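Local atomic coordinates of putative anti-sigma factor antagonist TM_1081 (Thermotoga maritima, PDB entry 3F43), a protein that probably acts as an anti-anti-sigma factor, countering an anti-sigma factor so that a sigma factor is released from inhibition. Residues A[97-100]-A[101-105]; A[111-114]-A[115-119]. All coordinates share one frame; numbering follows the deposited sequence.

Both contacts are local turns of chain: contact 1 ends shortly before strand 110-112, and contact 2 takes in that strand's last residues and the start of helix 115-123. Contact 1 (97-100 with 101-105) closes the C-terminal end of helix 94-102, the helix of the beta-alpha-beta unit between strands 86-90 and 110-112; it is partly buried, and the second subunit reaches several of its residues. Contact 2 (111-114 with 115-119) is a surface contact, with Ala118 its one buried touching residue. Carbonyl oxygens do the polar work at the helix end; at the helix start two weak bonds to the Glu117 carboxylate join a backbone bond, and a Tyr112 ring face packs on Ala118. The two meet where Leu100 CD1 packs on Ile111 CD1, 3.8 Å away.

Contact 1: residues A[97-100]-A[101-105]; sequences ERVL and SLTNL
The carbonyl oxygen of Val99 is gripped twice by Thr103: Val99 O takes the hydroxyl Thr103 OG1 at 2.9 Å and the amide Thr103 N at 3.0 Å. The two donors arrive from opposite faces of the carbonyl plane, each tilted well out of it. The amide bond is the ordinary helical one; the hydroxyl is turned back to Val99 O by a chi1 of 66°, which sets OG1 between its own backbone N and carbonyl carbon. That torsion also sets the methyl Thr103 CG2 against Val99 CG1, 4.1 Å away. Two helical bonds precede the grip, Ser101 N to Glu97 O and Leu102 N to Arg98 O, the latter nearly straight at 167°. Helix 94-102 ends here, in the STAS fold's last beta-alpha-beta unit, and Thr103 is the first residue to leave helical geometry. Asn104, with positive phi, turns the chain and gives its N to Ser101 O at 3.0 Å. Between Ile111 of strand 110-112, which Leu100 touches, and Leu77 of helix 67-83, which Leu105 touches, the two leucines meet at an angle, Leu100 CD2 to Leu105 CD2 at 3.7 Å. Val99, Thr103 and Leu105 all lean on Leu70 of helix 67-83, while Leu102 packs against Leu102 of the second subunit.

Contact 2: residues A[111-114]-A[115-119]; sequences IYDT and ISEAM
Tyr112 lays one face of its ring over the start of helix 115-123, and Ala118 meets it there. Ala118 CA stands 3.9 Å from the ring centroid and 23° off the normal, a CH-pi contact, while Ala118 CB touches Tyr112 CD2 at 3.5 Å. Glu117 O lies above the same face, out toward the rim. The Glu117 side chain crosses Tyr112 obliquely, its carboxylate plane turned 66° from the ring, and runs back over the turn in extended form (chi2 163°). This brings one oxygen to two successive amides: Glu117 OE1 accepts weak hydrogen bonds from Asp113 N at 3.1 Å and Thr114 N at 3.3 Å. Asp113 OD2 lies 4.5 Å from Glu117 OE1, a proximity of like charges that probably costs a little. Thr114 OG1 lies alongside the glutamate stem, 3.2 Å from Glu117 CG. The first helical bond, Ala118 N to Thr114 O, is 3.2 Å long. Thr114 at the N-cap and Glu117 three residues on, weakly bonded to Thr114 N, are consistent with a capping box, starting the helix that follows the outermost strand, 110-112, of this chain's STAS sheet.

Contact 1: residues A[97-100]-A[101-105]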
ATOM      1  N   GLU A  97     -12.022  -0.665  -9.449  1.00 23.75           N
ATOM      2  CA  GLU A  97     -13.035  -0.556  -8.408  1.00 24.98           C
ATOM      3  C   GLU A  97     -13.159  -1.844  -7.570  1.00 25.79           C
ATOM      4  O   GLU A  97     -13.467  -1.783  -6.383  1.00 27.59           O
ATOM      5  CB  GLU A  97     -14.403  -0.187  -8.998  1.00 27.71           C
ATOM      6  CG  GLU A  97     -15.535  -0.202  -7.959  1.00 31.70           C
ATOM      7  CD  GLU A  97     -15.227   0.659  -6.707  1.00 51.71           C
ATOM      8  OE1 GLU A  97     -14.723   1.797  -6.894  1.00 55.24           O
ATOM      9  OE2 GLU A  97     -15.474   0.193  -5.544  1.00 53.02           O
ATOM     10  N   ARG A  98     -12.938  -3.006  -8.195  1.00 25.19           N
ATOM     11  CA  ARG A  98     -12.974  -4.276  -7.457  1.00 25.76           C
ATOM     12  C   ARG A  98     -11.868  -4.322  -6.408  1.00 23.56           C
ATOM     13  O   ARG A  98     -12.092  -4.740  -5.268  1.00 25.30           O
ATOM     14  CB  ARG A  98     -12.853  -5.445  -8.434  1.00 24.76           C
ATOM     15  CG  ARG A  98     -13.011  -6.825  -7.833  1.00 29.92           C
ATOM     16  CD  ARG A  98     -13.240  -7.860  -8.938  1.00 35.65           C
ATOM     17  NE  ARG A  98     -14.547  -7.670  -9.598  1.00 48.34           N
ATOM     18  CZ  ARG A  98     -14.760  -7.234 -10.852  1.00 50.72           C
ATOM     19  NH1 ARG A  98     -13.763  -6.929 -11.689  1.00 51.61           N
ATOM     20  NH2 ARG A  98     -16.008  -7.104 -11.283  1.00 51.34           N
ATOM     21  N   VAL A  99     -10.676  -3.833  -6.773  1.00 23.08           N
ATOM     22  CA  VAL A  99      -9.567  -3.775  -5.822  1.00 23.25           C
ATOM     23  C   VAL A  99      -9.904  -2.776  -4.708  1.00 22.79           C
ATOM     24  O   VAL A  99      -9.652  -3.065  -3.533  1.00 24.35           O
ATOM     25  CB  VAL A  99      -8.227  -3.466  -6.503  1.00 27.05           C
ATOM     26  CG1 VAL A  99      -7.147  -3.051  -5.461  1.00 22.62           C
ATOM     27  CG2 VAL A  99      -7.802  -4.670  -7.362  1.00 24.05           C
ATOM     28  N   LEU A 100     -10.466  -1.612  -5.075  1.00 23.63           N
ATOM     29  CA  LEU A 100     -10.799  -0.555  -4.090  1.00 22.57           C
ATOM     30  C   LEU A 100     -11.824  -1.064  -3.079  1.00 22.53           C
ATOM     31  O   LEU A 100     -11.767  -0.734  -1.912  1.00 23.47           O
ATOM     32  CB  LEU A 100     -11.309   0.712  -4.794  1.00 22.90           C
ATOM     33  CG  LEU A 100     -10.326   1.466  -5.690  1.00 22.85           C
ATOM     34  CD1 LEU A 100     -11.038   2.653  -6.411  1.00 25.30           C
ATOM     35  CD2 LEU A 100      -9.077   1.953  -4.936  1.00 24.33           C
ATOM     36  N   SER A 101     -12.762  -1.873  -3.563  1.00 22.47           N
ATOM     37  CA  SER A 101     -13.786  -2.508  -2.713  1.00 23.46           C
ATOM     38  C   SER A 101     -13.226  -3.587  -1.783  1.00 25.42           C
ATOM     39  O   SER A 101     -13.467  -3.580  -0.575  1.00 25.99           O
ATOM     40  CB  SER A 101     -14.869  -3.120  -3.601  1.00 25.56           C
ATOM     41  OG  SER A 101     -15.895  -3.731  -2.846  1.00 29.78           O
ATOM     42  N   LEU A 102     -12.498  -4.528  -2.372  1.00 24.45           N
ATOM     43  CA  LEU A 102     -11.990  -5.643  -1.610  1.00 23.57           C
ATOM     44  C   LEU A 102     -10.958  -5.218  -0.561  1.00 24.38           C
ATOM     45  O   LEU A 102     -10.805  -5.913   0.464  1.00 26.68           O
ATOM     46  CB  LEU A 102     -11.447  -6.751  -2.518  1.00 25.35           C
ATOM     47  CG  LEU A 102     -12.444  -7.610  -3.271  1.00 30.80           C
ATOM     48  CD1 LEU A 102     -11.675  -8.664  -4.091  1.00 31.72           C
ATOM     49  CD2 LEU A 102     -13.430  -8.271  -2.316  1.00 33.49           C
ATOM     50  N   THR A 103     -10.256  -4.111  -0.780  1.00 21.16           N
ATOM     51  CA  THR A 103      -9.300  -3.601   0.200  1.00 23.39           C
ATOM     52  C   THR A 103      -9.904  -2.532   1.119  1.00 22.57           C
ATOM     53  O   THR A 103      -9.195  -1.925   1.895  1.00 24.41           O
ATOM     54  CB  THR A 103      -8.074  -2.985  -0.502  1.00 24.69           C
ATOM     55  OG1 THR A 103      -8.480  -1.813  -1.243  1.00 22.96           O
ATOM     56  CG2 THR A 103      -7.411  -3.982  -1.458  1.00 22.12           C
ATOM     57  N   ASN A 104     -11.218  -2.325   1.000  1.00 22.16           N
ATOM     58  CA  ASN A 104     -11.990  -1.402   1.847  1.00 24.66           C
ATOM     59  C   ASN A 104     -11.617   0.075   1.667  1.00 24.44           C
ATOM     60  O   ASN A 104     -12.046   0.927   2.452  1.00 24.05           O
ATOM     61  CB  ASN A 104     -11.930  -1.808   3.331  1.00 25.70           C
ATOM     62  CG  ASN A 104     -12.873  -2.942   3.672  1.00 34.31           C
ATOM     63  OD1 ASN A 104     -13.482  -3.561   2.806  1.00 34.34           O
ATOM     64  ND2 ASN A 104     -12.959  -3.247   4.956  1.00 40.92           N
ATOM     65  N   LEU A 105     -10.837   0.382   0.628  1.00 23.93           N
ATOM     66  CA  LEU A 105     -10.443   1.748   0.394  1.00 22.90           C
ATOM     67  C   LEU A 105     -11.676   2.619   0.099  1.00 23.40           C
ATOM     68  O   LEU A 105     -11.728   3.783   0.474  1.00 24.87           O
ATOM     69  CB  LEU A 105      -9.397   1.804  -0.713  1.00 27.06           C
ATOM     70  CG  LEU A 105      -8.483   2.967  -0.914  1.00 32.27           C
ATOM     71  CD1 LEU A 105      -8.081   3.735   0.320  1.00 26.80           C
ATOM     72  CD2 LEU A 105      -7.274   2.398  -1.744  1.00 28.18           C
TER

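Contact 2: residues A[111-114]-A[115-119]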
ATOM      1  N   ILE A 111     -14.930   8.432  -3.676  1.00 23.98           N
ATOM      2  CA  ILE A 111     -14.795   7.943  -5.039  1.00 23.99           C
ATOM      3  C   ILE A 111     -15.979   8.428  -5.847  1.00 25.20           C
ATOM      4  O   ILE A 111     -17.150   8.283  -5.427  1.00 27.90           O
ATOM      5  CB  ILE A 111     -14.760   6.406  -5.103  1.00 25.17           C
ATOM      6  CG1 ILE A 111     -13.593   5.823  -4.296  1.00 24.11           C
ATOM      7  CG2 ILE A 111     -14.733   5.950  -6.567  1.00 30.62           C
ATOM      8  CD1 ILE A 111     -13.652   4.297  -4.152  1.00 28.14           C
ATOM      9  N   TYR A 112     -15.694   9.061  -6.991  1.00 22.03           N
ATOM     10  CA  TYR A 112     -16.728   9.627  -7.820  1.00 22.54           C
ATOM     11  C   TYR A 112     -16.602   9.090  -9.220  1.00 22.64           C
ATOM     12  O   TYR A 112     -15.512   8.826  -9.693  1.00 24.81           O
ATOM     13  CB  TYR A 112     -16.658  11.160  -7.865  1.00 23.04           C
ATOM     14  CG  TYR A 112     -16.807  11.819  -6.516  1.00 27.28           C
ATOM     15  CD1 TYR A 112     -18.051  11.946  -5.917  1.00 30.70           C
ATOM     16  CD2 TYR A 112     -15.699  12.305  -5.832  1.00 25.11           C
ATOM     17  CE1 TYR A 112     -18.180  12.534  -4.666  1.00 30.67           C
ATOM     18  CE2 TYR A 112     -15.819  12.884  -4.582  1.00 27.32           C
ATOM     19  CZ  TYR A 112     -17.056  13.001  -4.010  1.00 31.01           C
ATOM     20  OH  TYR A 112     -17.159  13.570  -2.770  1.00 34.18           O
ATOM     21  N   ASP A 113     -17.731   9.007  -9.907  1.00 20.76           N
ATOM     22  CA  ASP A 113     -17.764   8.510 -11.280  1.00 23.94           C
ATOM     23  C   ASP A 113     -17.160   9.522 -12.253  1.00 24.74           C
ATOM     24  O   ASP A 113     -16.581   9.116 -13.261  1.00 24.76           O
ATOM     25  CB  ASP A 113     -19.179   8.201 -11.737  1.00 25.21           C
ATOM     26  CG  ASP A 113     -19.750   6.938 -11.128  1.00 30.62           C
ATOM     27  OD1 ASP A 113     -18.992   6.086 -10.609  1.00 36.33           O
ATOM     28  OD2 ASP A 113     -20.991   6.802 -11.213  1.00 38.34           O
ATOM     29  N   THR A 114     -17.282  10.812 -11.938  1.00 21.12           N
ATOM     30  CA  THR A 114     -16.897  11.891 -12.855  1.00 21.76           C
ATOM     31  C   THR A 114     -16.288  13.090 -12.135  1.00 21.21           C
ATOM     32  O   THR A 114     -16.503  13.288 -10.937  1.00 20.85           O
ATOM     33  CB  THR A 114     -18.082  12.419 -13.701  1.00 21.65           C
ATOM     34  OG1 THR A 114     -18.965  13.219 -12.885  1.00 23.18           O
ATOM     35  CG2 THR A 114     -18.869  11.253 -14.351  1.00 21.49           C
ATOM     36  N   ILE A 115     -15.502  13.855 -12.877  1.00 21.95           N
ATOM     37  CA  ILE A 115     -14.833  15.019 -12.362  1.00 21.38           C
ATOM     38  C   ILE A 115     -15.853  16.088 -11.888  1.00 23.81           C
ATOM     39  O   ILE A 115     -15.644  16.689 -10.835  1.00 24.01           O
ATOM     40  CB  ILE A 115     -13.816  15.613 -13.413  1.00 21.11           C
ATOM     41  CG1 ILE A 115     -12.674  14.621 -13.641  1.00 20.01           C
ATOM     42  CG2 ILE A 115     -13.297  16.984 -12.950  1.00 22.13           C
ATOM     43  CD1 ILE A 115     -11.670  15.042 -14.779  1.00 20.98           C
ATOM     44  N   SER A 116     -16.969  16.265 -12.586  1.00 25.12           N
ATOM     45  CA  SER A 116     -17.930  17.305 -12.165  1.00 26.39           C
ATOM     46  C   SER A 116     -18.538  16.944 -10.825  1.00 25.37           C
ATOM     47  O   SER A 116     -18.728  17.804  -9.971  1.00 27.00           O
ATOM     48  CB  SER A 116     -18.984  17.586 -13.251  1.00 27.24           C
ATOM     49  OG  SER A 116     -19.635  16.394 -13.653  1.00 35.09           O
ATOM     50  N   GLU A 117     -18.798  15.665 -10.603  1.00 24.60           N
ATOM     51  CA  GLU A 117     -19.296  15.223  -9.301  1.00 27.61           C
ATOM     52  C   GLU A 117     -18.309  15.531  -8.180  1.00 28.11           C
ATOM     53  O   GLU A 117     -18.699  16.014  -7.121  1.00 27.16           O
ATOM     54  CB  GLU A 117     -19.603  13.729  -9.323  1.00 29.38           C
ATOM     55  CG  GLU A 117     -20.800  13.374 -10.210  1.00 36.04           C
ATOM     56  CD  GLU A 117     -20.867  11.878 -10.563  1.00 37.05           C
ATOM     57  OE1 GLU A 117     -20.025  11.089 -10.081  1.00 44.18           O
ATOM     58  OE2 GLU A 117     -21.770  11.503 -11.335  1.00 54.95           O
ATOM     59  N   ALA A 118     -17.031  15.252  -8.412  1.00 24.64           N
ATOM     60  CA  ALA A 118     -15.982  15.532  -7.415  1.00 25.81           C
ATOM     61  C   ALA A 118     -15.878  17.032  -7.128  1.00 25.00           C
ATOM     62  O   ALA A 118     -15.712  17.455  -5.972  1.00 25.17           O
ATOM     63  CB  ALA A 118     -14.600  14.963  -7.873  1.00 23.70           C
HETATM   64  N   MSE A 119     -15.955  17.833  -8.180  0.60 23.30           N
HETATM   65  CA  MSE A 119     -15.838  19.288  -8.041  0.60 26.17           C
HETATM   66  C   MSE A 119     -16.985  19.811  -7.180  0.60 29.17           C
HETATM   67  O   MSE A 119     -16.788  20.654  -6.299  0.60 29.89           O
HETATM   68  CB  MSE A 119     -15.857  20.003  -9.396  0.60 26.35           C
HETATM   69  CG  MSE A 119     -14.571  19.918 -10.204  0.60 30.38           C
HETATM   70 SE   MSE A 119     -12.957  20.794  -9.458  0.45 35.23          SE
HETATM   71  CE  MSE A 119     -13.715  21.747  -7.914  0.60 12.50           C
TER
HETATM   72  O   HOH W   1     -20.756  14.630 -15.106  1.00 36.07           O